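Local coordinates for binding domain (Hc) of Paraclostridial Mosquitocidal Protein 1 (Paraclostridium bifermentans, PDB 6HOX) that probably binds receptors on host nerve cells, as the targeting domain of a botulinum-like neurotoxin that specifically attacks Anopheles mosquitoes, at residues A[277-280]-A[285-288]; A[348-353]-A[359-364]; A[292-297]-A[307-312]; A[334-339]-A[344-349]. One frame throughout, in Å; residues are numbered along the deposited sequence.

Interaction 1. Residues A[277-280]-A[285-288]; sequences STYK and EYYP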
loop_
_atom_site.group_PDB
_atom_site.type_symbol
_atom_site.label_atom_id
_atom_site.label_comp_id
_atom_site.label_asym_id
_atom_site.label_seq_id
_atom_site.Cartn_x
_atom_site.Cartn_y
_atom_site.Cartn_z
ATOM N N SER A 277 24.822 -10.269 -4.525
ATOM C CA SER A 277 25.355 -11.396 -5.294
ATOM C C SER A 277 26.851 -11.568 -5.013
ATOM O O SER A 277 27.548 -10.633 -4.635
ATOM C CB SER A 277 25.104 -11.240 -6.763
ATOM O OG SER A 277 25.822 -10.139 -7.282
ATOM N N THR A 278 27.319 -12.798 -5.203
ATOM C CA THR A 278 28.677 -13.188 -4.904
ATOM C C THR A 278 29.135 -14.197 -5.967
ATOM O O THR A 278 28.441 -15.197 -6.241
ATOM C CB THR A 278 28.776 -13.745 -3.478
ATOM O OG1 THR A 278 30.156 -13.997 -3.202
ATOM C CG2 THR A 278 27.981 -15.016 -3.274
ATOM N N TYR A 279 30.294 -13.909 -6.566
ATOM C CA TYR A 279 30.934 -14.799 -7.503
ATOM C C TYR A 279 31.647 -15.901 -6.716
ATOM O O TYR A 279 32.525 -15.616 -5.915
ATOM C CB TYR A 279 31.906 -14.022 -8.393
ATOM C CG TYR A 279 32.588 -14.872 -9.430
ATOM C CD1 TYR A 279 31.858 -15.529 -10.406
ATOM C CD2 TYR A 279 33.963 -15.031 -9.430
ATOM C CE1 TYR A 279 32.477 -16.318 -11.359
ATOM C CE2 TYR A 279 34.599 -15.818 -10.375
ATOM C CZ TYR A 279 33.854 -16.461 -11.343
ATOM O OH TYR A 279 34.478 -17.234 -12.269
ATOM N N LYS A 280 31.232 -17.152 -6.920
ATOM C CA LYS A 280 31.900 -18.277 -6.312
ATOM C C LYS A 280 32.864 -18.866 -7.341
ATOM O O LYS A 280 32.450 -19.599 -8.230
ATOM C CB LYS A 280 30.886 -19.293 -5.789
ATOM C CG LYS A 280 30.233 -18.882 -4.482
ATOM C CD LYS A 280 29.257 -19.899 -3.963
ATOM C CE LYS A 280 28.469 -19.392 -2.777
ATOM N NZ LYS A 280 29.341 -19.163 -1.600
ATOM N N GLU A 285 30.113 -19.475 -11.224
ATOM C CA GLU A 285 28.775 -18.885 -11.046
ATOM C C GLU A 285 28.758 -17.703 -10.063
ATOM O O GLU A 285 29.428 -17.700 -9.036
ATOM C CB GLU A 285 27.794 -19.948 -10.550
ATOM C CG GLU A 285 27.638 -21.130 -11.493
ATOM C CD GLU A 285 26.973 -20.844 -12.833
ATOM O OE1 GLU A 285 26.422 -19.731 -13.022
ATOM O OE2 GLU A 285 27.004 -21.747 -13.687
ATOM N N TYR A 286 27.917 -16.718 -10.400
ATOM C CA TYR A 286 27.414 -15.711 -9.475
ATOM C C TYR A 286 26.113 -16.207 -8.824
ATOM O O TYR A 286 25.184 -16.637 -9.517
ATOM C CB TYR A 286 27.144 -14.395 -10.202
ATOM C CG TYR A 286 28.308 -13.838 -10.976
ATOM C CD1 TYR A 286 28.525 -14.208 -12.290
ATOM C CD2 TYR A 286 29.163 -12.908 -10.410
ATOM C CE1 TYR A 286 29.585 -13.696 -13.016
ATOM C CE2 TYR A 286 30.219 -12.371 -11.129
ATOM C CZ TYR A 286 30.434 -12.771 -12.436
ATOM O OH TYR A 286 31.471 -12.257 -13.166
ATOM N N TYR A 287 26.059 -16.128 -7.494
ATOM C CA TYR A 287 24.913 -16.530 -6.696
ATOM C C TYR A 287 24.264 -15.288 -6.084
ATOM O O TYR A 287 24.924 -14.522 -5.388
ATOM C CB TYR A 287 25.323 -17.503 -5.585
ATOM C CG TYR A 287 25.634 -18.906 -6.044
ATOM C CD1 TYR A 287 26.833 -19.219 -6.668
ATOM C CD2 TYR A 287 24.714 -19.925 -5.880
ATOM C CE1 TYR A 287 27.116 -20.511 -7.093
ATOM C CE2 TYR A 287 24.979 -21.220 -6.302
ATOM C CZ TYR A 287 26.186 -21.521 -6.912
ATOM O OH TYR A 287 26.422 -22.805 -7.333
ATOM N N PRO A 288 22.945 -15.051 -6.288
ATOM C CA PRO A 288 22.253 -14.008 -5.530
ATOM C C PRO A 288 21.943 -14.553 -4.130
ATOM O O PRO A 288 21.703 -15.745 -3.969
ATOM C CB PRO A 288 21.008 -13.744 -6.387
ATOM C CG PRO A 288 20.701 -15.106 -6.984
ATOM C CD PRO A 288 22.059 -15.741 -7.237
#

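Interaction 2. Residues A[348-353]-A[359-364]; sequences TLPMYS and YMVLNE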
loop_
_atom_site.group_PDB
_atom_site.type_symbol
_atom_site.label_atom_id
_atom_site.label_comp_id
_atom_site.label_asym_id
_atom_site.label_seq_id
_atom_site.Cartn_x
_atom_site.Cartn_y
_atom_site.Cartn_z
ATOM N N THR A 348 18.304 -17.566 -12.762
ATOM C CA THR A 348 17.995 -18.868 -13.354
ATOM C C THR A 348 18.667 -19.970 -12.529
ATOM O O THR A 348 19.308 -19.701 -11.520
ATOM C CB THR A 348 18.376 -18.865 -14.843
ATOM O OG1 THR A 348 17.787 -20.012 -15.460
ATOM C CG2 THR A 348 19.875 -18.841 -15.068
ATOM N N LEU A 349 18.458 -21.217 -12.943
ATOM C CA LEU A 349 19.163 -22.336 -12.363
ATOM C C LEU A 349 20.378 -22.619 -13.228
ATOM O O LEU A 349 20.384 -22.345 -14.432
ATOM C CB LEU A 349 18.253 -23.567 -12.273
ATOM C CG LEU A 349 17.211 -23.533 -11.155
ATOM C CD1 LEU A 349 16.065 -24.485 -11.439
ATOM C CD2 LEU A 349 17.837 -23.846 -9.819
ATOM N N PRO A 350 21.437 -23.209 -12.638
ATOM C CA PRO A 350 22.574 -23.667 -13.427
ATOM C C PRO A 350 22.211 -24.985 -14.127
ATOM O O PRO A 350 21.266 -25.699 -13.720
ATOM C CB PRO A 350 23.656 -23.851 -12.360
ATOM C CG PRO A 350 22.877 -24.305 -11.139
ATOM C CD PRO A 350 21.555 -23.562 -11.215
ATOM N N MET A 351 22.975 -25.290 -15.177
ATOM C CA MET A 351 22.876 -26.513 -15.928
ATOM C C MET A 351 22.982 -27.707 -14.984
ATOM O O MET A 351 23.950 -27.814 -14.241
ATOM C CB MET A 351 24.020 -26.561 -16.941
ATOM C CG MET A 351 24.102 -27.840 -17.722
ATOM S SD MET A 351 25.458 -27.733 -18.907
ATOM C CE MET A 351 24.637 -26.811 -20.211
ATOM N N TYR A 352 21.992 -28.603 -15.057
ATOM C CA TYR A 352 21.807 -29.702 -14.102
ATOM C C TYR A 352 23.035 -30.629 -14.022
ATOM O O TYR A 352 23.357 -31.171 -12.946
ATOM C CB TYR A 352 20.586 -30.543 -14.483
ATOM C CG TYR A 352 20.277 -31.618 -13.475
ATOM C CD1 TYR A 352 19.656 -31.309 -12.275
ATOM C CD2 TYR A 352 20.638 -32.936 -13.699
ATOM C CE1 TYR A 352 19.377 -32.283 -11.334
ATOM C CE2 TYR A 352 20.365 -33.923 -12.767
ATOM C CZ TYR A 352 19.735 -33.596 -11.580
ATOM O OH TYR A 352 19.468 -34.566 -10.659
ATOM N N SER A 353 23.665 -30.862 -15.175
ATOM C CA SER A 353 24.831 -31.753 -15.309
ATOM C C SER A 353 26.020 -31.222 -14.496
ATOM O O SER A 353 26.824 -32.001 -13.980
ATOM C CB SER A 353 25.200 -31.923 -16.768
ATOM O OG SER A 353 25.560 -30.673 -17.348
ATOM N N TYR A 359 19.809 -24.278 -5.943
ATOM C CA TYR A 359 20.236 -22.896 -5.731
ATOM C C TYR A 359 20.211 -22.133 -7.052
ATOM O O TYR A 359 20.645 -22.637 -8.107
ATOM C CB TYR A 359 21.633 -22.823 -5.103
ATOM C CG TYR A 359 21.695 -23.447 -3.739
ATOM C CD1 TYR A 359 21.058 -22.867 -2.654
ATOM C CD2 TYR A 359 22.341 -24.654 -3.536
ATOM C CE1 TYR A 359 21.067 -23.465 -1.406
ATOM C CE2 TYR A 359 22.371 -25.259 -2.288
ATOM C CZ TYR A 359 21.736 -24.661 -1.219
ATOM O OH TYR A 359 21.766 -25.259 0.009
ATOM N N MET A 360 19.722 -20.890 -6.983
ATOM C CA MET A 360 19.645 -20.043 -8.150
ATOM C C MET A 360 20.999 -19.366 -8.343
ATOM O O MET A 360 21.684 -19.111 -7.367
ATOM C CB MET A 360 18.559 -18.970 -8.010
ATOM C CG MET A 360 17.191 -19.518 -7.643
ATOM S SD MET A 360 16.471 -20.651 -8.866
ATOM C CE MET A 360 16.083 -19.532 -10.205
ATOM N N VAL A 361 21.317 -19.057 -9.604
ATOM C CA VAL A 361 22.489 -18.344 -10.007
ATOM C C VAL A 361 22.045 -17.197 -10.918
ATOM O O VAL A 361 20.865 -17.110 -11.266
ATOM C CB VAL A 361 23.489 -19.286 -10.723
ATOM C CG1 VAL A 361 23.971 -20.394 -9.797
ATOM C CG2 VAL A 361 22.894 -19.878 -11.996
ATOM N N LEU A 362 22.991 -16.314 -11.260
ATOM C CA LEU A 362 22.814 -15.284 -12.259
ATOM C C LEU A 362 23.595 -15.698 -13.506
ATOM O O LEU A 362 24.794 -15.892 -13.437
ATOM C CB LEU A 362 23.323 -13.938 -11.732
ATOM C CG LEU A 362 22.783 -13.521 -10.371
ATOM C CD1 LEU A 362 23.369 -12.185 -9.957
ATOM C CD2 LEU A 362 21.256 -13.462 -10.375
ATOM N N ASN A 363 22.894 -15.821 -14.634
ATOM C CA ASN A 363 23.458 -16.400 -15.826
ATOM C C ASN A 363 22.867 -15.682 -17.032
ATOM O O ASN A 363 21.725 -15.264 -16.983
ATOM C CB ASN A 363 23.168 -17.900 -15.897
ATOM C CG ASN A 363 24.217 -18.689 -16.651
ATOM O OD1 ASN A 363 25.318 -18.882 -16.159
ATOM N ND2 ASN A 363 23.867 -19.193 -17.818
ATOM N N GLU A 364 23.669 -15.551 -18.094
ATOM C CA GLU A 364 23.220 -15.048 -19.374
ATOM C C GLU A 364 22.287 -16.082 -20.015
ATOM O O GLU A 364 21.338 -15.729 -20.690
ATOM C CB GLU A 364 24.416 -14.768 -20.283
ATOM C CG GLU A 364 24.011 -14.160 -21.609
ATOM C CD GLU A 364 25.063 -13.290 -22.274
ATOM O OE1 GLU A 364 26.183 -13.797 -22.515
ATOM O OE2 GLU A 364 24.761 -12.107 -22.545
#

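Interaction 3. Residues A[292-297]-A[307-312]; sequences RMRTFN and LYHKGS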
loop_
_atom_site.group_PDB
_atom_site.type_symbol
_atom_site.label_atom_id
_atom_site.label_comp_id
_atom_site.label_asym_id
_atom_site.label_seq_id
_atom_site.Cartn_x
_atom_site.Cartn_y
_atom_site.Cartn_z
ATOM N N ARG A 292 21.949 -10.032 5.650
ATOM C CA ARG A 292 21.324 -9.826 6.956
ATOM C C ARG A 292 20.509 -8.523 6.938
ATOM O O ARG A 292 20.813 -7.582 6.203
ATOM C CB ARG A 292 22.371 -9.862 8.079
ATOM C CG ARG A 292 23.495 -8.841 7.951
ATOM C CD ARG A 292 24.397 -8.806 9.180
ATOM N NE ARG A 292 25.438 -9.842 9.203
ATOM C CZ ARG A 292 25.528 -10.823 10.107
ATOM N NH1 ARG A 292 24.596 -10.961 11.034
ATOM N NH2 ARG A 292 26.553 -11.658 10.084
ATOM N N MET A 293 19.462 -8.502 7.767
ATOM C CA MET A 293 18.539 -7.384 7.936
ATOM C C MET A 293 19.329 -6.120 8.309
ATOM O O MET A 293 20.108 -6.130 9.249
ATOM C CB MET A 293 17.543 -7.730 9.049
ATOM C CG MET A 293 16.533 -6.631 9.373
ATOM S SD MET A 293 14.906 -6.928 8.648
ATOM C CE MET A 293 14.388 -8.377 9.568
ATOM N N ARG A 294 19.144 -5.046 7.538
ATOM C CA ARG A 294 19.635 -3.718 7.884
ATOM C C ARG A 294 18.444 -2.853 8.314
ATOM O O ARG A 294 17.417 -2.858 7.639
ATOM C CB ARG A 294 20.370 -3.083 6.700
ATOM C CG ARG A 294 21.593 -3.853 6.216
ATOM C CD ARG A 294 22.248 -3.212 4.999
ATOM N NE ARG A 294 22.948 -1.989 5.362
ATOM C CZ ARG A 294 22.619 -0.757 4.986
ATOM N NH1 ARG A 294 21.665 -0.541 4.093
ATOM N NH2 ARG A 294 23.250 0.266 5.530
ATOM N N THR A 295 18.598 -2.126 9.432
ATOM C CA THR A 295 17.581 -1.240 9.979
ATOM C C THR A 295 18.221 0.087 10.392
ATOM O O THR A 295 19.426 0.160 10.623
ATOM C CB THR A 295 16.837 -1.868 11.168
ATOM O OG1 THR A 295 17.734 -2.061 12.254
ATOM C CG2 THR A 295 16.187 -3.199 10.845
ATOM N N PHE A 296 17.399 1.136 10.455
ATOM C CA PHE A 296 17.786 2.398 11.051
ATOM C C PHE A 296 16.750 2.786 12.104
ATOM O O PHE A 296 15.669 2.179 12.214
ATOM C CB PHE A 296 17.966 3.498 10.001
ATOM C CG PHE A 296 16.750 3.820 9.167
ATOM C CD1 PHE A 296 16.457 3.086 8.024
ATOM C CD2 PHE A 296 15.917 4.877 9.501
ATOM C CE1 PHE A 296 15.352 3.395 7.241
ATOM C CE2 PHE A 296 14.800 5.171 8.730
ATOM C CZ PHE A 296 14.516 4.431 7.605
ATOM N N ASN A 297 17.114 3.802 12.888
ATOM C CA ASN A 297 16.313 4.283 13.991
ATOM C C ASN A 297 15.687 5.619 13.595
ATOM O O ASN A 297 16.381 6.520 13.130
ATOM C CB ASN A 297 17.155 4.422 15.262
ATOM C CG ASN A 297 17.265 3.122 16.023
ATOM O OD1 ASN A 297 16.280 2.635 16.580
ATOM N ND2 ASN A 297 18.457 2.553 16.049
ATOM N N LEU A 307 15.123 -0.156 2.581
ATOM C CA LEU A 307 14.600 -0.730 1.334
ATOM C C LEU A 307 15.526 -0.425 0.155
ATOM O O LEU A 307 15.548 -1.196 -0.802
ATOM C CB LEU A 307 13.212 -0.157 1.024
ATOM C CG LEU A 307 12.147 -0.317 2.107
ATOM C CD1 LEU A 307 10.843 0.288 1.642
ATOM C CD2 LEU A 307 11.953 -1.765 2.490
ATOM N N TYR A 308 16.211 0.726 0.186
ATOM C CA TYR A 308 16.998 1.203 -0.964
ATOM C C TYR A 308 18.495 0.848 -0.801
ATOM O O TYR A 308 19.190 0.628 -1.803
ATOM C CB TYR A 308 16.858 2.717 -1.153
ATOM C CG TYR A 308 15.472 3.334 -1.149
ATOM C CD1 TYR A 308 14.330 2.647 -1.544
ATOM C CD2 TYR A 308 15.317 4.665 -0.792
ATOM C CE1 TYR A 308 13.075 3.255 -1.536
ATOM C CE2 TYR A 308 14.080 5.289 -0.795
ATOM C CZ TYR A 308 12.952 4.590 -1.183
ATOM O OH TYR A 308 11.749 5.233 -1.179
ATOM N N HIS A 309 18.997 0.857 0.445
ATOM C CA HIS A 309 20.408 0.542 0.817
ATOM C C HIS A 309 21.394 1.381 -0.006
ATOM O O HIS A 309 22.351 0.852 -0.576
ATOM C CB HIS A 309 20.702 -0.955 0.663
ATOM C CG HIS A 309 19.723 -1.837 1.366
ATOM N ND1 HIS A 309 19.807 -2.101 2.710
ATOM C CD2 HIS A 309 18.613 -2.472 0.918
ATOM C CE1 HIS A 309 18.816 -2.895 3.057
ATOM N NE2 HIS A 309 18.061 -3.128 1.975
ATOM N N LYS A 310 21.159 2.693 -0.062
ATOM C CA LYS A 310 22.000 3.592 -0.851
ATOM C C LYS A 310 23.425 3.570 -0.288
ATOM O O LYS A 310 23.631 3.441 0.911
ATOM C CB LYS A 310 21.376 4.988 -0.887
ATOM C CG LYS A 310 20.021 5.019 -1.580
ATOM C CD LYS A 310 19.615 6.372 -2.110
ATOM C CE LYS A 310 18.931 6.291 -3.459
ATOM N NZ LYS A 310 18.537 7.637 -3.940
ATOM N N GLY A 311 24.404 3.639 -1.191
ATOM C CA GLY A 311 25.808 3.467 -0.853
ATOM C C GLY A 311 26.182 2.020 -0.552
ATOM O O GLY A 311 27.029 1.781 0.302
ATOM N N SER A 312 25.565 1.059 -1.260
ATOM C CA SER A 312 25.869 -0.369 -1.115
ATOM C C SER A 312 25.791 -1.096 -2.466
ATOM O O SER A 312 25.318 -0.545 -3.486
ATOM C CB SER A 312 24.941 -1.020 -0.149
ATOM O OG SER A 312 23.834 -1.573 -0.853
HETATM O O HOH W 1 21.717 2.366 3.274
#

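Interaction 4. Residues A[334-339]-A[344-349]; sequences VADVKF and NLILTL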
loop_
_atom_site.group_PDB
_atom_site.type_symbol
_atom_site.label_atom_id
_atom_site.label_comp_id
_atom_site.label_asym_id
_atom_site.label_seq_id
_atom_site.Cartn_x
_atom_site.Cartn_y
_atom_site.Cartn_z
ATOM N N VAL A 334 4.998 -15.094 -17.858
ATOM C CA VAL A 334 6.324 -15.640 -17.894
ATOM C C VAL A 334 7.285 -14.479 -18.138
ATOM O O VAL A 334 7.097 -13.675 -19.047
ATOM C CB VAL A 334 6.480 -16.752 -18.951
ATOM C CG1 VAL A 334 7.944 -17.133 -19.152
ATOM C CG2 VAL A 334 5.676 -17.981 -18.555
ATOM N N ALA A 335 8.289 -14.368 -17.277
ATOM C CA ALA A 335 9.142 -13.196 -17.292
ATOM C C ALA A 335 10.489 -13.541 -16.649
ATOM O O ALA A 335 10.608 -14.497 -15.888
ATOM C CB ALA A 335 8.438 -12.054 -16.584
ATOM N N ASP A 336 11.512 -12.771 -17.002
ATOM C CA ASP A 336 12.806 -12.935 -16.408
ATOM C C ASP A 336 13.051 -11.783 -15.450
ATOM O O ASP A 336 12.521 -10.694 -15.629
ATOM C CB ASP A 336 13.885 -13.052 -17.479
ATOM C CG ASP A 336 13.790 -14.395 -18.179
ATOM O OD1 ASP A 336 13.719 -15.451 -17.468
ATOM O OD2 ASP A 336 13.742 -14.382 -19.405
ATOM N N VAL A 337 13.846 -12.074 -14.426
ATOM C CA VAL A 337 14.351 -11.066 -13.512
ATOM C C VAL A 337 15.813 -10.799 -13.872
ATOM O O VAL A 337 16.690 -11.651 -13.629
ATOM C CB VAL A 337 14.188 -11.518 -12.052
ATOM C CG1 VAL A 337 14.676 -10.461 -11.083
ATOM C CG2 VAL A 337 12.744 -11.917 -11.756
ATOM N N LYS A 338 16.039 -9.618 -14.452
ATOM C CA LYS A 338 17.313 -9.168 -14.968
ATOM C C LYS A 338 18.009 -8.318 -13.904
ATOM O O LYS A 338 17.428 -7.366 -13.344
ATOM C CB LYS A 338 17.081 -8.362 -16.246
ATOM C CG LYS A 338 18.302 -7.708 -16.876
ATOM C CD LYS A 338 17.888 -6.839 -18.054
ATOM C CE LYS A 338 18.856 -5.721 -18.375
ATOM N NZ LYS A 338 18.195 -4.649 -19.161
ATOM N N PHE A 339 19.272 -8.659 -13.656
ATOM C CA PHE A 339 20.088 -7.961 -12.704
ATOM C C PHE A 339 20.844 -6.832 -13.418
ATOM O O PHE A 339 21.799 -7.081 -14.143
ATOM C CB PHE A 339 21.001 -8.968 -12.013
ATOM C CG PHE A 339 20.304 -9.756 -10.941
ATOM C CD1 PHE A 339 19.205 -10.551 -11.241
ATOM C CD2 PHE A 339 20.745 -9.699 -9.630
ATOM C CE1 PHE A 339 18.556 -11.268 -10.243
ATOM C CE2 PHE A 339 20.090 -10.412 -8.635
ATOM C CZ PHE A 339 19.000 -11.192 -8.945
ATOM N N ASN A 344 23.395 -8.112 -18.342
ATOM C CA ASN A 344 22.922 -9.188 -19.233
ATOM C C ASN A 344 22.659 -10.505 -18.479
ATOM O O ASN A 344 22.428 -11.545 -19.121
ATOM C CB ASN A 344 23.912 -9.409 -20.384
ATOM C CG ASN A 344 25.257 -9.946 -19.930
ATOM O OD1 ASN A 344 25.687 -9.706 -18.801
ATOM N ND2 ASN A 344 25.935 -10.675 -20.805
ATOM N N LEU A 345 22.696 -10.492 -17.142
ATOM C CA LEU A 345 22.452 -11.705 -16.378
ATOM C C LEU A 345 21.006 -11.714 -15.848
ATOM O O LEU A 345 20.464 -10.654 -15.478
ATOM C CB LEU A 345 23.472 -11.801 -15.240
ATOM C CG LEU A 345 24.949 -11.797 -15.666
ATOM C CD1 LEU A 345 25.833 -12.220 -14.505
ATOM C CD2 LEU A 345 25.186 -12.703 -16.863
ATOM N N ILE A 346 20.415 -12.925 -15.818
ATOM C CA ILE A 346 19.065 -13.166 -15.298
ATOM C C ILE A 346 19.101 -14.257 -14.218
ATOM O O ILE A 346 20.046 -15.069 -14.114
ATOM C CB ILE A 346 18.075 -13.507 -16.428
ATOM C CG1 ILE A 346 18.469 -14.776 -17.188
ATOM C CG2 ILE A 346 17.897 -12.320 -17.367
ATOM C CD1 ILE A 346 17.361 -15.318 -18.064
ATOM N N LEU A 347 18.061 -14.244 -13.375
ATOM C CA LEU A 347 17.899 -15.208 -12.313
ATOM C C LEU A 347 17.493 -16.526 -12.952
ATOM O O LEU A 347 16.486 -16.583 -13.628
ATOM C CB LEU A 347 16.818 -14.713 -11.347
ATOM C CG LEU A 347 16.558 -15.569 -10.111
ATOM C CD1 LEU A 347 17.754 -15.528 -9.181
ATOM C CD2 LEU A 347 15.303 -15.081 -9.389
ATOM N N THR A 348 18.304 -17.566 -12.762
ATOM C CA THR A 348 17.995 -18.868 -13.354
ATOM C C THR A 348 18.667 -19.970 -12.529
ATOM O O THR A 348 19.308 -19.701 -11.520
ATOM C CB THR A 348 18.376 -18.865 -14.843
ATOM O OG1 THR A 348 17.787 -20.012 -15.460
ATOM C CG2 THR A 348 19.875 -18.841 -15.068
ATOM N N LEU A 349 18.458 -21.217 -12.943
ATOM C CA LEU A 349 19.163 -22.336 -12.363
ATOM C C LEU A 349 20.378 -22.619 -13.228
ATOM O O LEU A 349 20.384 -22.345 -14.432
ATOM C CB LEU A 349 18.253 -23.567 -12.273
ATOM C CG LEU A 349 17.211 -23.533 -11.155
ATOM C CD1 LEU A 349 16.065 -24.485 -11.439
ATOM C CD2 LEU A 349 17.837 -23.846 -9.819
HETATM O O HOH W 2 14.947 -14.746 -14.925
#

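Interaction 1. Residues A[277-280]-A[285-288]
The carbonyl oxygen of Thr278 is gripped twice from the facing strand. Tyr287 N donates a nearly straight hydrogen bond to Thr278 O (2.8 Å, 174° at the hydrogen), and a weaker CA-H contact from Tyr286 CA reaches the same oxygen at 3.4 Å. Thr278 N returns the bond to Tyr287 O over 3.0 Å, and Lys280 N bonds Glu285 O, also at 2.8 Å. Tyrosines meet on one face of this pairing. The Tyr279 ring leaves on the side away from its own amide (chi1 -178°), which carries it across Tyr286; CD1 of Tyr279 lies over the centre of the Tyr286 ring, 3.5 Å above its plane. The two planes meet at an oblique 43°. On the other face the aliphatic stem of Lys280 crosses the Tyr287 ring at about a right angle, its CD atom 3.7 Å from CD1 of Tyr287, while the ammonium group goes on to Tyr411 OH. Ser277 OG is held by Glu315 and Tyr342. This is the regular alternation of hydrogen-bonded and non-hydrogen-bonded pairs of an antiparallel beta hairpin, here in the C-terminal receptor-binding domain, a beta-trefoil in this toxin family.

Interaction 2. Residues A[348-353]-A[359-364]
Methyl CG2 of Thr348 leans over the root of Asn363, 3.5 Å from its CB, the two side chains crossing at a slant. With that methyl directed across the contact, Thr348 OG1 takes a different partner, the backbone N of Asn367. Leu349 and Met360 make the next pair. Leu349 starts out pointing away from 359-364, but its branch turns back, and CD2 comes to 3.6 Å from Met360 SD. Met360 is itself curled, bent at chi2 (-62°) and chi3 (-71°), which folds its terminal CE over the peptide of Thr348, 3.5 Å from Thr348 O. Val361 contributes a single branch: its CG2 lies 3.7 Å from Pro350 N. The Pro350 ring reaches farther back along the other segment, its CD 3.4 Å from Tyr359 O. The backbones are joined by two almost straight bonds, Thr348 N to Val361 O (3.0 Å) and Val361 N to Thr348 O (2.8 Å). The contact closes the loop between strands 345-348 and 361-363; strand 361-363 is in turn hydrogen-bonded to strand 285-291, Leu362 with Tyr286, while Met360 bonds by its backbone to Leu412 of strand 409-415.

Interaction 3. Residues A[292-297]-A[307-312]
Two first torsions of similar sense, chi1 -61° in Arg294 and -52° in His309, set each side chain opposite its own carbonyl carbon, and a further bend at chi3 of Arg294 (73°) brings NH1 within bonding distance of the imidazole. The two side chains lie alongside one another, running in opposing senses. Arg294 NH1 then donates to His309 ND1 across 2.8 Å, a bond that lies close to both the guanidinium plane and the ring plane although the planes themselves are well tilted. In accepting, ND1 probably carries no proton, which would suit a neutral ring beside the arginine charge. The aliphatic part also makes contact, Arg294 CD standing 3.5 Å from His309 ND1. Water 1 extends the grip: it accepts from Arg294 NH1 at 3.0 Å and donates to Lys310 O at 3.2 Å. The loop carrying the histidine is itself braced, for Ser312 OG donates to His309 O over 2.9 Å, in the carbonyl plane and on a lone pair. Arg294 also makes a cation-pi contact with Tyr306, and His309 N bonds Glu446. The tie joins the loop after strand 302-305 to the chain entering the 295-297/302-305 hairpin of the beta-trefoil receptor-binding domain.

Interaction 4. Residues A[334-339]-A[344-349]
From CB outward, Ile346 meets segment 334-339 through CB, CG2 and its tip CD1. Its CB sits 3.6 Å from Val337 O, the oxygen that also accepts Leu347 N at 2.9 Å. Branch CG2 of Ile346 rests 4.0 Å from Lys338 CA. The other branch, CG1, is wedged between backbone N and carbonyl carbon (chi1 61°), and it carries the tip, CD1, to the carboxylate of Asp336, 3.7 Å from CG of that residue. The two strands form a beta hairpin of the C-terminal receptor-binding domain, a beta-trefoil in this family; the short segments 336-339 and 345-348 run antiparallel but strongly twisted, 134° between their directions. Beside the direct bonds sits water 2, which donates to Asp336 OD1 and to Leu347 O, the latter at 2.7 Å, and accepts from Val337 N. The carboxylate is thus held on one oxygen by water and on OD2 by a salt bridge to Arg366. Leu347, next in the chain, packs by its CB on Val337 CB (4.2 Å) and on CE1 of Phe339 (4.0 Å), whose ring comes at a slant. Phe339 N bonds Leu345 O over 3.0 Å, and the Phe339 side chain also touches Val317 and Leu362.

In the fold
Interactions 1, 2 and 4 form a connected patch in the C-terminal receptor-binding region, whereas interaction 3 stands apart, its centre about 20 Å from that of interaction 1. Interactions 2 and 4 share Thr348 and Leu349, and strand 361-363 is bonded to both hairpins, by Leu362 N to Tyr286 O (2.8 Å) and by Ile346 N to Asn363 O (2.9 Å). Interaction 2 is the most buried and mostly apolar beyond its backbone bonds. Interactions 1 and 4 are partly buried hairpins; interaction 1 carries an oblique tyrosine pair, interaction 4 a bridging water and a carboxylate also held by Arg366. Interaction 3, lacking backbone pairing between its segments, depends on a charged side chain, an imidazole and one water.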